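Local coordinates for cellulase IBT99 (Metagenomes, PDB 6WBT), which is a 6-phospho-alpha-glucosidase of glycosyl hydrolase family 4, which probably hydrolyses 6-phosphorylated alpha-glucosides with NAD and a metal ion, at residues I20-L25 with Q315-V320; M181-D186 with E231-D236; F205-C210 with D214-L219; A237-P242 with H246-S251. All coordinates share one frame; numbering follows the deposited sequence.

Contact 1. Residues I20-L25 with Q315-V320; sequences IVKDLL and QFYVGV
K22 NZ forms a salt bridge with D26 of the same chain, and the methylene chain leading to it lies on the ring of Y317, so the polar end of the lysine is held beside its own helix and the contact itself is apolar. The helix is 17-25, which follows the first strand, 5-10, of the Rossmann-type NAD-binding domain; the facing residues belong to the loop that leads into helix 321-334. The two backbones stay well apart, with K22 CA and Y317 CA separated by 7.2 Å, and the K22 and Y317 side chains cross in the gap at about a right angle.

K22 lies over one face of the phenol in a CH-pi arrangement. Its CG sits 3.7 Å from the centroid of the Y317 ring and 19° off the ring normal, displaced a little toward the rim. K22 CB approaches the ring margin, 3.5 Å from Y317 CE1, while CD and CE of the lysine run past the other flank toward CD2 and CE2 of the ring. With CG opposite the backbone N (chi1 -164°), the lysine chain leaves the helix toward the ring, and a bend at chi2 lays its outer half across the aromatic surface. V56 of helix 43-60 packs against both side chains. The Y317 side chain is about 14 Å from the bound NAD. Beyond the tyrosine the loop passes G319 and reaches V320, the N-cap of the next helix. At the phenol end of the ring, Y317 OH lies 3.8 Å from K22 CG.

Contact 2. Residues M181-D186 with E231-D236; sequences MAEILD and EASMND
Helix 173-184 presents its last turn to the loop 231-236, the two chains coming nearest at E183 and A232, whose CA atoms are 6.2 Å apart. A Schellman motif ends the helix here: D186 takes positive phi as the C-prime residue, C187 N turns back to A182 O, and D186 N makes a weak bond to E183 O. The facing residues 231-235 have helical backbone angles but lack the regular bonds of a helix.

E183 carries nearly the whole contact from the helix side. Its CB rests 4.4 Å from the CB of A232, and from there the chain runs extended beyond CG, so that its carboxylate ends between S233 and D236. One oxygen, OE2, forms a salt bridge with R180 on the preceding turn, which probably offsets some of the negative charge gathered here. The close approach of E183 OE2 to D236 OD1 in the model pairs two acceptors and is doubtful. On the other oxygen the bonding is clearer: the hydroxyl of S233, which is also hydrogen-bonded to S230, donates from OG to E183 OE1 at 2.6 Å, arriving from above the carboxylate plane, 37° out of it.

Contact 3. Residues F205-C210 with D214-L219; sequences FTHVRC and DVTDKL
T216 OG1 lies at the edge of the H207 ring, near its plane and closest to H207 CA, while the carboxylate of D214 approaches the imidazole obliquely, with D214 OD2 3.6 Å from H207 CD2. Ring and carboxylate stand almost perpendicular, their planes 87° apart. The setting is a tight antiparallel beta hairpin that runs straight into a helix: strand 202-210 turns back into the short strand 213-214, R209 and D214 form an antiparallel non-hydrogen-bonded pair, and helix 216-226 starts at once.

The start of that helix is stitched to the strand through V208. V208 N donates to T216 OG1 at 2.6 Å in a nearly straight bond (171°), and the return bond, V215 N to V208 O at 2.8 Å, lies in the carbonyl plane. A side chain thus replaces backbone as the partner of V208 N. The threonine hydroxyl reaches the strand because chi1 of -50° sets OG1 beside its own backbone N. An Asx turn braces the same corner: D214 OD1 accepts from T216 N at 2.8 Å, the donor coming almost end-on to the carboxylate oxygen.

R209 sends its extended chain away from the helix, to salt bridges with D195 and E193 on the neighbouring strand 192-197, and its guanidinium also lies close to R368 of a second subunit. C210 joins C187 in a disulfide that ties this strand to the residues just after helix 173-184. Between V208, C210, V215 and L219 the contact is apolar. V215 CG2 lies 4.2 Å from C210 CB, and V208 CG1 meets L219 CD1 at 3.6 Å.

Contact 4. Residues A237-P242 with H246-S251; sequences ALLKDP and HTFKNS
F248 loses the most surface here, followed by P242 and L239, and the phenylalanine meets the loop before helix 242-249 with the rim of its ring. L239 brings both branches to that rim: its CD1 is 3.6 Å from F248 CD2, and its CD2 lies in the ring plane beside F248 CE2 at 3.9 Å. The phenylalanine points back at the loop, its CG opposite the carbonyl carbon (chi1 -74°). L238 adds a smaller contact at the same edge, its CD2 3.7 Å from F248 CE2 and the two side chains at about a right angle. R180 and M173 of helix 173-184 also touch the ring, and W244 meets it with its own.

P242 joins the contact through its backbone. The arrangement is a helix N-terminus: D241 is the N-cap, its OD1 accepting from D243 N, and P242 occupies the first turn, where a proline, having no amide hydrogen, is readily accommodated. P242 O receives H246 N at 3.1 Å with an N-H...O angle of 173°. The donor is tilted 27° from the carbonyl plane. The imidazole of H246 turns away from P242 and stacks on Y279. D241 has a second task through OD2, a salt bridge to R286, one of the residues of the glucose-6-phosphate pocket.

In the fold
Helix 173-184 touches all four contacts, meeting contact 1 through V320. L185, just past its end, packs by CD1 on V215 CG2 of contact 3 at 3.5 Å, and M181 within it, a selenomethionine, sets its selenium 3.6 Å from L219 CD1. Contacts 2 and 4 follow directly in the chain; their centres are 12 Å apart and S233 and M234 touch L239. The centre of contact 1 is about 20 Å from the centres of both, yet V318 CG1 reaches A237 CB at 3.7 Å. Contact 4 comes nearest the ligands: the L238 side chain is about 6 Å from glucose-6-phosphate and 9 Å from NAD, against about 14 Å from the D236 side chain to the sugar phosphate.

Contact 1. Residues I20-L25 with Q315-V320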
loop_
_atom_site.group_PDB
_atom_site.type_symbol
_atom_site.label_atom_id
_atom_site.label_comp_id
_atom_site.label_asym_id
_atom_site.label_seq_id
_atom_site.Cartn_x
_atom_site.Cartn_y
_atom_site.Cartn_z
ATOM N N ILE A 20 -20.711 -20.586 31.524
ATOM C CA ILE A 20 -21.353 -19.621 30.642
ATOM C C ILE A 20 -22.869 -19.755 30.656
ATOM O O ILE A 20 -23.572 -18.796 30.321
ATOM C CB ILE A 20 -20.823 -19.747 29.200
ATOM C CG1 ILE A 20 -21.428 -20.968 28.505
ATOM C CG2 ILE A 20 -19.302 -19.824 29.196
ATOM C CD1 ILE A 20 -21.318 -20.926 27.000
ATOM N N VAL A 21 -23.398 -20.924 31.028
ATOM C CA VAL A 21 -24.844 -21.065 31.177
ATOM C C VAL A 21 -25.344 -20.176 32.306
ATOM O O VAL A 21 -26.356 -19.476 32.167
ATOM C CB VAL A 21 -25.223 -22.540 31.405
ATOM C CG1 VAL A 21 -26.648 -22.649 31.924
ATOM C CG2 VAL A 21 -25.074 -23.331 30.119
ATOM N N LYS A 22 -24.637 -20.178 33.438
ATOM C CA LYS A 22 -25.016 -19.313 34.550
ATOM C C LYS A 22 -24.797 -17.846 34.205
ATOM O O LYS A 22 -25.608 -16.988 34.573
ATOM C CB LYS A 22 -24.229 -19.703 35.801
ATOM C CG LYS A 22 -24.784 -19.140 37.102
ATOM C CD LYS A 22 -24.096 -17.846 37.503
ATOM C CE LYS A 22 -24.650 -17.317 38.816
ATOM N NZ LYS A 22 -24.006 -16.035 39.216
ATOM N N ASP A 23 -23.707 -17.538 33.497
ATOM C CA ASP A 23 -23.468 -16.163 33.075
ATOM C C ASP A 23 -24.492 -15.705 32.045
ATOM O O ASP A 23 -24.775 -14.505 31.945
ATOM C CB ASP A 23 -22.050 -16.023 32.522
ATOM C CG ASP A 23 -20.996 -16.057 33.612
ATOM O OD1 ASP A 23 -21.087 -15.242 34.554
ATOM O OD2 ASP A 23 -20.082 -16.904 33.533
ATOM N N LEU A 24 -25.058 -16.636 31.274
ATOM C CA LEU A 24 -26.122 -16.282 30.341
ATOM C C LEU A 24 -27.459 -16.108 31.052
ATOM O O LEU A 24 -28.256 -15.246 30.666
ATOM C CB LEU A 24 -26.236 -17.344 29.246
ATOM C CG LEU A 24 -27.295 -17.110 28.168
ATOM C CD1 LEU A 24 -27.005 -15.834 27.391
ATOM C CD2 LEU A 24 -27.384 -18.304 27.232
ATOM N N LEU A 25 -27.714 -16.903 32.094
ATOM C CA LEU A 25 -28.948 -16.770 32.858
ATOM C C LEU A 25 -28.969 -15.508 33.709
ATOM O O LEU A 25 -30.054 -15.006 34.025
ATOM C CB LEU A 25 -29.154 -17.999 33.744
ATOM C CG LEU A 25 -29.411 -19.327 33.027
ATOM C CD1 LEU A 25 -29.598 -20.458 34.030
ATOM C CD2 LEU A 25 -30.616 -19.216 32.106
ATOM N N GLN A 315 -18.094 -23.638 41.855
ATOM C CA GLN A 315 -16.814 -24.064 41.295
ATOM C C GLN A 315 -16.612 -23.491 39.899
ATOM O O GLN A 315 -15.531 -22.990 39.567
ATOM C CB GLN A 315 -16.740 -25.591 41.247
ATOM C CG GLN A 315 -16.445 -26.275 42.568
ATOM C CD GLN A 315 -16.324 -27.781 42.412
ATOM O OE1 GLN A 315 -17.310 -28.470 42.147
ATOM N NE2 GLN A 315 -15.109 -28.297 42.561
ATOM N N PHE A 316 -17.649 -23.555 39.067
ATOM C CA PHE A 316 -17.554 -23.198 37.662
ATOM C C PHE A 316 -17.997 -21.768 37.376
ATOM O O PHE A 316 -18.028 -21.368 36.208
ATOM C CB PHE A 316 -18.382 -24.178 36.824
ATOM C CG PHE A 316 -18.420 -25.571 37.389
ATOM C CD1 PHE A 316 -17.323 -26.409 37.277
ATOM C CD2 PHE A 316 -19.551 -26.039 38.038
ATOM C CE1 PHE A 316 -17.355 -27.690 37.799
ATOM C CE2 PHE A 316 -19.589 -27.319 38.562
ATOM C CZ PHE A 316 -18.490 -28.145 38.442
ATOM N N TYR A 317 -18.331 -20.989 38.405
ATOM C CA TYR A 317 -18.782 -19.613 38.236
ATOM C C TYR A 317 -17.643 -18.608 38.375
ATOM O O TYR A 317 -17.874 -17.461 38.775
ATOM C CB TYR A 317 -19.891 -19.282 39.237
ATOM C CG TYR A 317 -21.132 -20.150 39.150
ATOM C CD1 TYR A 317 -21.362 -20.978 38.057
ATOM C CD2 TYR A 317 -22.081 -20.130 40.165
ATOM C CE1 TYR A 317 -22.496 -21.769 37.985
ATOM C CE2 TYR A 317 -23.218 -20.913 40.099
ATOM C CZ TYR A 317 -23.420 -21.729 39.008
ATOM O OH TYR A 317 -24.552 -22.509 38.942
ATOM N N VAL A 318 -16.416 -19.010 38.055
ATOM C CA VAL A 318 -15.244 -18.167 38.251
ATOM C C VAL A 318 -14.706 -17.723 36.898
ATOM O O VAL A 318 -14.871 -18.407 35.881
ATOM C CB VAL A 318 -14.155 -18.896 39.067
ATOM C CG1 VAL A 318 -14.665 -19.208 40.466
ATOM C CG2 VAL A 318 -13.722 -20.173 38.360
ATOM N N GLY A 319 -14.066 -16.560 36.891
ATOM C CA GLY A 319 -13.453 -16.014 35.700
ATOM C C GLY A 319 -14.355 -15.022 34.983
ATOM O O GLY A 319 -15.569 -14.965 35.193
ATOM N N VAL A 320 -13.738 -14.223 34.114
ATOM C CA VAL A 320 -14.461 -13.250 33.303
ATOM C C VAL A 320 -14.796 -13.908 31.972
ATOM O O VAL A 320 -15.167 -13.237 31.001
ATOM C CB VAL A 320 -13.640 -11.963 33.103
ATOM C CG1 VAL A 320 -14.559 -10.777 32.839
ATOM C CG2 VAL A 320 -12.761 -11.706 34.315
#

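Contact 2. Residues M181-D186 with E231-D236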
loop_
_atom_site.group_PDB
_atom_site.type_symbol
_atom_site.label_atom_id
_atom_site.label_comp_id
_atom_site.label_asym_id
_atom_site.label_seq_id
_atom_site.Cartn_x
_atom_site.Cartn_y
_atom_site.Cartn_z
HETATM N N MSE A 181 -5.157 -5.896 35.966
HETATM C CA MSE A 181 -4.911 -4.459 35.973
HETATM C C MSE A 181 -5.950 -3.742 36.830
HETATM O O MSE A 181 -5.673 -2.694 37.410
HETATM C CB MSE A 181 -4.915 -3.907 34.545
HETATM C CG MSE A 181 -3.796 -4.462 33.675
HETATM SE SE MSE A 181 -3.588 -3.549 31.961
HETATM C CE MSE A 181 -4.792 -4.626 30.871
ATOM N N ALA A 182 -7.150 -4.323 36.910
ATOM C CA ALA A 182 -8.179 -3.769 37.781
ATOM C C ALA A 182 -7.814 -3.944 39.250
ATOM O O ALA A 182 -8.092 -3.066 40.074
ATOM C CB ALA A 182 -9.527 -4.424 37.478
ATOM N N GLU A 183 -7.183 -5.068 39.595
ATOM C CA GLU A 183 -6.809 -5.314 40.983
ATOM C C GLU A 183 -5.570 -4.519 41.380
ATOM O O GLU A 183 -5.454 -4.076 42.527
ATOM C CB GLU A 183 -6.573 -6.808 41.203
ATOM C CG GLU A 183 -7.776 -7.681 40.885
ATOM C CD GLU A 183 -7.388 -9.120 40.611
ATOM O OE1 GLU A 183 -6.218 -9.355 40.243
ATOM O OE2 GLU A 183 -8.247 -10.012 40.763
ATOM N N ILE A 184 -4.638 -4.330 40.443
ATOM C CA ILE A 184 -3.415 -3.588 40.738
ATOM C C ILE A 184 -3.736 -2.137 41.074
ATOM O O ILE A 184 -3.150 -1.550 41.992
ATOM C CB ILE A 184 -2.434 -3.694 39.554
ATOM C CG1 ILE A 184 -1.965 -5.141 39.381
ATOM C CG2 ILE A 184 -1.246 -2.763 39.749
ATOM C CD1 ILE A 184 -1.214 -5.391 38.091
ATOM N N LEU A 185 -4.678 -1.541 40.348
ATOM C CA LEU A 185 -5.061 -0.151 40.548
ATOM C C LEU A 185 -6.185 0.018 41.560
ATOM O O LEU A 185 -6.574 1.157 41.841
ATOM C CB LEU A 185 -5.489 0.468 39.215
ATOM C CG LEU A 185 -4.511 0.309 38.053
ATOM C CD1 LEU A 185 -5.248 0.437 36.734
ATOM C CD2 LEU A 185 -3.394 1.334 38.147
ATOM N N ASP A 186 -6.706 -1.080 42.111
ATOM C CA ASP A 186 -7.909 -1.052 42.944
ATOM C C ASP A 186 -9.049 -0.355 42.203
ATOM O O ASP A 186 -9.825 0.414 42.775
ATOM C CB ASP A 186 -7.629 -0.400 44.301
ATOM C CG ASP A 186 -8.700 -0.707 45.329
ATOM O OD1 ASP A 186 -9.162 0.233 46.009
ATOM O OD2 ASP A 186 -9.093 -1.888 45.445
ATOM N N GLU A 231 -1.229 -8.449 45.340
ATOM C CA GLU A 231 -1.616 -9.142 46.563
ATOM C C GLU A 231 -3.117 -9.387 46.631
ATOM O O GLU A 231 -3.549 -10.323 47.310
ATOM C CB GLU A 231 -1.143 -8.353 47.784
ATOM C CG GLU A 231 0.362 -8.135 47.817
ATOM C CD GLU A 231 1.143 -9.436 47.771
ATOM O OE1 GLU A 231 1.243 -10.110 48.818
ATOM O OE2 GLU A 231 1.650 -9.789 46.685
ATOM N N ALA A 232 -3.918 -8.571 45.943
ATOM C CA ALA A 232 -5.341 -8.850 45.809
ATOM C C ALA A 232 -5.629 -9.863 44.711
ATOM O O ALA A 232 -6.715 -10.453 44.697
ATOM C CB ALA A 232 -6.113 -7.558 45.536
ATOM N N SER A 233 -4.682 -10.074 43.793
ATOM C CA SER A 233 -4.865 -11.083 42.755
ATOM C C SER A 233 -4.822 -12.491 43.330
ATOM O O SER A 233 -5.449 -13.404 42.780
ATOM C CB SER A 233 -3.796 -10.922 41.674
ATOM O OG SER A 233 -3.790 -9.603 41.153
HETATM N N MSE A 234 -4.101 -12.684 44.430
HETATM C CA MSE A 234 -3.969 -13.997 45.053
HETATM C C MSE A 234 -5.291 -14.481 45.643
HETATM O O MSE A 234 -5.502 -15.683 45.806
HETATM C CB MSE A 234 -2.901 -13.961 46.147
HETATM C CG MSE A 234 -1.531 -13.486 45.686
HETATM SE SE MSE A 234 -0.751 -14.616 44.303
HETATM C CE MSE A 234 1.133 -14.227 44.630
ATOM N N ASN A 235 -6.179 -13.538 45.961
ATOM C CA ASN A 235 -7.446 -13.881 46.596
ATOM C C ASN A 235 -8.462 -14.467 45.624
ATOM O O ASN A 235 -9.370 -15.182 46.062
ATOM C CB ASN A 235 -8.045 -12.649 47.281
ATOM C CG ASN A 235 -7.310 -12.278 48.556
ATOM O OD1 ASN A 235 -6.729 -13.134 49.223
ATOM N ND2 ASN A 235 -7.339 -10.997 48.904
ATOM N N ASP A 236 -8.339 -14.188 44.329
ATOM C CA ASP A 236 -9.285 -14.717 43.360
ATOM C C ASP A 236 -8.994 -16.191 43.077
ATOM O O ASP A 236 -8.054 -16.785 43.613
ATOM C CB ASP A 236 -9.259 -13.891 42.076
ATOM C CG ASP A 236 -10.260 -12.752 42.096
ATOM O OD1 ASP A 236 -9.879 -11.627 42.478
ATOM O OD2 ASP A 236 -11.434 -12.989 41.741
#

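Contact 3. Residues F205-C210 with D214-L219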
loop_
_atom_site.group_PDB
_atom_site.type_symbol
_atom_site.label_atom_id
_atom_site.label_comp_id
_atom_site.label_asym_id
_atom_site.label_seq_id
_atom_site.Cartn_x
_atom_site.Cartn_y
_atom_site.Cartn_z
ATOM N N PHE A 205 -0.716 -3.989 24.859
ATOM C CA PHE A 205 -1.589 -2.961 25.419
ATOM C C PHE A 205 -0.866 -1.622 25.334
ATOM O O PHE A 205 0.052 -1.354 26.117
ATOM C CB PHE A 205 -1.964 -3.289 26.863
ATOM C CG PHE A 205 -2.806 -4.525 27.008
ATOM C CD1 PHE A 205 -4.184 -4.431 27.128
ATOM C CD2 PHE A 205 -2.222 -5.780 27.036
ATOM C CE1 PHE A 205 -4.962 -5.565 27.267
ATOM C CE2 PHE A 205 -2.994 -6.919 27.174
ATOM C CZ PHE A 205 -4.366 -6.810 27.290
ATOM N N THR A 206 -1.284 -0.775 24.390
ATOM C CA THR A 206 -0.601 0.500 24.189
ATOM C C THR A 206 -0.983 1.523 25.255
ATOM O O THR A 206 -0.116 2.235 25.771
ATOM C CB THR A 206 -0.903 1.049 22.794
ATOM O OG1 THR A 206 -2.315 1.243 22.647
ATOM C CG2 THR A 206 -0.419 0.082 21.728
ATOM N N HIS A 207 -2.268 1.613 25.592
ATOM C CA HIS A 207 -2.743 2.524 26.624
ATOM C C HIS A 207 -3.834 1.842 27.432
ATOM O O HIS A 207 -4.653 1.104 26.879
ATOM C CB HIS A 207 -3.284 3.831 26.026
ATOM C CG HIS A 207 -2.244 4.665 25.346
ATOM N ND1 HIS A 207 -2.135 4.747 23.975
ATOM C CD2 HIS A 207 -1.266 5.456 25.849
ATOM C CE1 HIS A 207 -1.136 5.553 23.662
ATOM N NE2 HIS A 207 -0.592 5.996 24.781
ATOM N N VAL A 208 -3.835 2.082 28.742
ATOM C CA VAL A 208 -4.858 1.570 29.647
ATOM C C VAL A 208 -5.327 2.718 30.528
ATOM O O VAL A 208 -4.512 3.507 31.018
ATOM C CB VAL A 208 -4.339 0.400 30.512
ATOM C CG1 VAL A 208 -5.459 -0.159 31.378
ATOM C CG2 VAL A 208 -3.740 -0.692 29.640
ATOM N N ARG A 209 -6.640 2.813 30.730
ATOM C CA ARG A 209 -7.215 3.912 31.491
ATOM C C ARG A 209 -8.342 3.403 32.377
ATOM O O ARG A 209 -9.170 2.596 31.945
ATOM C CB ARG A 209 -7.728 5.020 30.557
ATOM C CG ARG A 209 -8.564 4.512 29.395
ATOM C CD ARG A 209 -8.768 5.582 28.335
ATOM N NE ARG A 209 -9.350 5.026 27.117
ATOM C CZ ARG A 209 -8.639 4.516 26.116
ATOM N NH1 ARG A 209 -9.251 4.029 25.046
ATOM N NH2 ARG A 209 -7.316 4.492 26.186
ATOM N N CYS A 210 -8.359 3.879 33.620
ATOM C CA CYS A 210 -9.410 3.572 34.585
ATOM C C CYS A 210 -10.237 4.830 34.812
ATOM O O CYS A 210 -9.689 5.877 35.174
ATOM C CB CYS A 210 -8.819 3.069 35.901
ATOM S SG CYS A 210 -9.957 3.117 37.316
ATOM N N ASP A 214 -5.809 7.963 32.202
ATOM C CA ASP A 214 -4.754 7.074 31.729
ATOM C C ASP A 214 -3.928 6.578 32.908
ATOM O O ASP A 214 -3.405 7.375 33.692
ATOM C CB ASP A 214 -3.869 7.799 30.713
ATOM C CG ASP A 214 -2.936 6.857 29.960
ATOM O OD1 ASP A 214 -2.257 6.030 30.606
ATOM O OD2 ASP A 214 -2.881 6.943 28.717
ATOM N N VAL A 215 -3.820 5.259 33.031
ATOM C CA VAL A 215 -3.089 4.616 34.114
ATOM C C VAL A 215 -2.016 3.673 33.577
ATOM O O VAL A 215 -1.588 2.759 34.275
ATOM C CB VAL A 215 -4.049 3.878 35.066
ATOM C CG1 VAL A 215 -4.863 4.874 35.879
ATOM C CG2 VAL A 215 -4.965 2.963 34.271
ATOM N N THR A 216 -1.576 3.887 32.335
ATOM C CA THR A 216 -0.597 2.990 31.728
ATOM C C THR A 216 0.749 3.082 32.438
ATOM O O THR A 216 1.363 2.057 32.757
ATOM C CB THR A 216 -0.442 3.312 30.241
ATOM O OG1 THR A 216 -1.735 3.379 29.628
ATOM C CG2 THR A 216 0.384 2.238 29.548
ATOM N N ASP A 217 1.219 4.306 32.698
ATOM C CA ASP A 217 2.511 4.479 33.357
ATOM C C ASP A 217 2.500 3.898 34.765
ATOM O O ASP A 217 3.513 3.362 35.231
ATOM C CB ASP A 217 2.890 5.960 33.392
ATOM C CG ASP A 217 3.469 6.444 32.077
ATOM O OD1 ASP A 217 3.661 5.611 31.167
ATOM O OD2 ASP A 217 3.735 7.659 31.954
ATOM N N LYS A 218 1.364 3.992 35.460
ATOM C CA LYS A 218 1.280 3.431 36.804
ATOM C C LYS A 218 1.252 1.908 36.765
ATOM O O LYS A 218 1.821 1.248 37.641
ATOM C CB LYS A 218 0.044 3.971 37.523
ATOM C CG LYS A 218 0.026 3.693 39.017
ATOM C CD LYS A 218 -1.340 3.982 39.619
ATOM C CE LYS A 218 -1.848 5.358 39.219
ATOM N NZ LYS A 218 -0.931 6.443 39.664
ATOM N N LEU A 219 0.592 1.333 35.756
ATOM C CA LEU A 219 0.512 -0.120 35.654
ATOM C C LEU A 219 1.866 -0.726 35.309
ATOM O O LEU A 219 2.302 -1.693 35.944
ATOM C CB LEU A 219 -0.538 -0.514 34.616
ATOM C CG LEU A 219 -1.976 -0.546 35.131
ATOM C CD1 LEU A 219 -2.953 -0.677 33.980
ATOM C CD2 LEU A 219 -2.149 -1.690 36.117
#

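Contact 4. Residues A237-P242 with H246-S251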
loop_
_atom_site.group_PDB
_atom_site.type_symbol
_atom_site.label_atom_id
_atom_site.label_comp_id
_atom_site.label_asym_id
_atom_site.label_seq_id
_atom_site.Cartn_x
_atom_site.Cartn_y
_atom_site.Cartn_z
ATOM N N ALA A 237 -9.817 -16.788 42.216
ATOM C CA ALA A 237 -9.748 -18.221 41.958
ATOM C C ALA A 237 -8.776 -18.588 40.845
ATOM O O ALA A 237 -8.251 -19.708 40.843
ATOM C CB ALA A 237 -11.138 -18.761 41.616
ATOM N N LEU A 238 -8.530 -17.684 39.895
ATOM C CA LEU A 238 -7.626 -18.009 38.795
ATOM C C LEU A 238 -6.186 -18.130 39.278
ATOM O O LEU A 238 -5.446 -19.011 38.827
ATOM C CB LEU A 238 -7.729 -16.954 37.695
ATOM C CG LEU A 238 -6.908 -17.258 36.438
ATOM C CD1 LEU A 238 -7.672 -18.186 35.501
ATOM C CD2 LEU A 238 -6.491 -15.978 35.729
ATOM N N LEU A 239 -5.773 -17.258 40.196
ATOM C CA LEU A 239 -4.405 -17.266 40.701
ATOM C C LEU A 239 -4.145 -18.378 41.708
ATOM O O LEU A 239 -3.046 -18.433 42.270
ATOM C CB LEU A 239 -4.065 -15.910 41.329
ATOM C CG LEU A 239 -3.532 -14.813 40.400
ATOM C CD1 LEU A 239 -2.279 -15.283 39.673
ATOM C CD2 LEU A 239 -4.591 -14.347 39.408
ATOM N N LYS A 240 -5.117 -19.258 41.959
ATOM C CA LYS A 240 -4.847 -20.423 42.794
ATOM C C LYS A 240 -3.927 -21.404 42.079
ATOM O O LYS A 240 -3.044 -22.004 42.702
ATOM C CB LYS A 240 -6.154 -21.111 43.188
ATOM C CG LYS A 240 -7.110 -20.243 43.987
ATOM C CD LYS A 240 -8.269 -21.058 44.557
ATOM C CE LYS A 240 -9.287 -21.458 43.490
ATOM N NZ LYS A 240 -8.868 -22.617 42.651
ATOM N N ASP A 241 -4.122 -21.577 40.777
ATOM C CA ASP A 241 -3.267 -22.440 39.977
ATOM C C ASP A 241 -1.849 -21.877 39.960
ATOM O O ASP A 241 -1.654 -20.726 39.540
ATOM C CB ASP A 241 -3.819 -22.551 38.555
ATOM C CG ASP A 241 -3.236 -23.725 37.783
ATOM O OD1 ASP A 241 -2.021 -23.987 37.900
ATOM O OD2 ASP A 241 -4.001 -24.389 37.052
ATOM N N PRO A 242 -0.844 -22.634 40.409
ATOM C CA PRO A 242 0.530 -22.104 40.399
ATOM C C PRO A 242 1.057 -21.823 39.006
ATOM O O PRO A 242 1.962 -20.993 38.859
ATOM C CB PRO A 242 1.336 -23.209 41.094
ATOM C CG PRO A 242 0.529 -24.452 40.879
ATOM C CD PRO A 242 -0.906 -24.010 40.929
ATOM N N HIS A 246 3.007 -18.245 37.858
ATOM C CA HIS A 246 4.242 -18.179 37.085
ATOM C C HIS A 246 4.016 -17.523 35.730
ATOM O O HIS A 246 4.911 -16.845 35.211
ATOM C CB HIS A 246 4.817 -19.586 36.910
ATOM C CG HIS A 246 5.969 -19.657 35.956
ATOM N ND1 HIS A 246 7.279 -19.507 36.359
ATOM C CD2 HIS A 246 6.008 -19.865 34.619
ATOM C CE1 HIS A 246 8.075 -19.620 35.310
ATOM N NE2 HIS A 246 7.329 -19.837 34.242
ATOM N N THR A 247 2.830 -17.705 35.149
ATOM C CA THR A 247 2.550 -17.134 33.837
ATOM C C THR A 247 2.398 -15.620 33.908
ATOM O O THR A 247 2.884 -14.900 33.029
ATOM C CB THR A 247 1.291 -17.773 33.250
ATOM O OG1 THR A 247 1.350 -19.194 33.428
ATOM C CG2 THR A 247 1.188 -17.473 31.772
ATOM N N PHE A 248 1.726 -15.117 34.947
ATOM C CA PHE A 248 1.555 -13.672 35.075
ATOM C C PHE A 248 2.833 -12.991 35.549
ATOM O O PHE A 248 3.116 -11.859 35.140
ATOM C CB PHE A 248 0.407 -13.358 36.032
ATOM C CG PHE A 248 -0.955 -13.624 35.460
ATOM C CD1 PHE A 248 -1.184 -13.524 34.098
ATOM C CD2 PHE A 248 -2.010 -13.973 36.288
ATOM C CE1 PHE A 248 -2.441 -13.770 33.573
ATOM C CE2 PHE A 248 -3.264 -14.219 35.771
ATOM C CZ PHE A 248 -3.483 -14.117 34.411
ATOM N N LYS A 249 3.610 -13.655 36.404
ATOM C CA LYS A 249 4.821 -13.057 36.952
ATOM C C LYS A 249 5.972 -13.023 35.955
ATOM O O LYS A 249 6.955 -12.311 36.192
ATOM C CB LYS A 249 5.243 -13.810 38.218
ATOM C CG LYS A 249 6.127 -13.005 39.158
ATOM C CD LYS A 249 6.387 -13.757 40.453
ATOM C CE LYS A 249 5.103 -13.969 41.242
ATOM N NZ LYS A 249 4.486 -12.682 41.668
ATOM N N ASN A 250 5.879 -13.765 34.849
ATOM C CA ASN A 250 6.909 -13.714 33.819
ATOM C C ASN A 250 6.839 -12.447 32.978
ATOM O O ASN A 250 7.806 -12.133 32.276
ATOM C CB ASN A 250 6.811 -14.938 32.905
ATOM C CG ASN A 250 7.785 -16.033 33.291
ATOM O OD1 ASN A 250 7.445 -16.948 34.037
ATOM N ND2 ASN A 250 9.009 -15.941 32.782
ATOM N N SER A 251 5.723 -11.715 33.032
ATOM C CA SER A 251 5.593 -10.481 32.267
ATOM C C SER A 251 6.493 -9.368 32.784
ATOM O O SER A 251 6.637 -8.347 32.103
ATOM C CB SER A 251 4.137 -10.011 32.277
ATOM O OG SER A 251 3.280 -10.990 31.715
#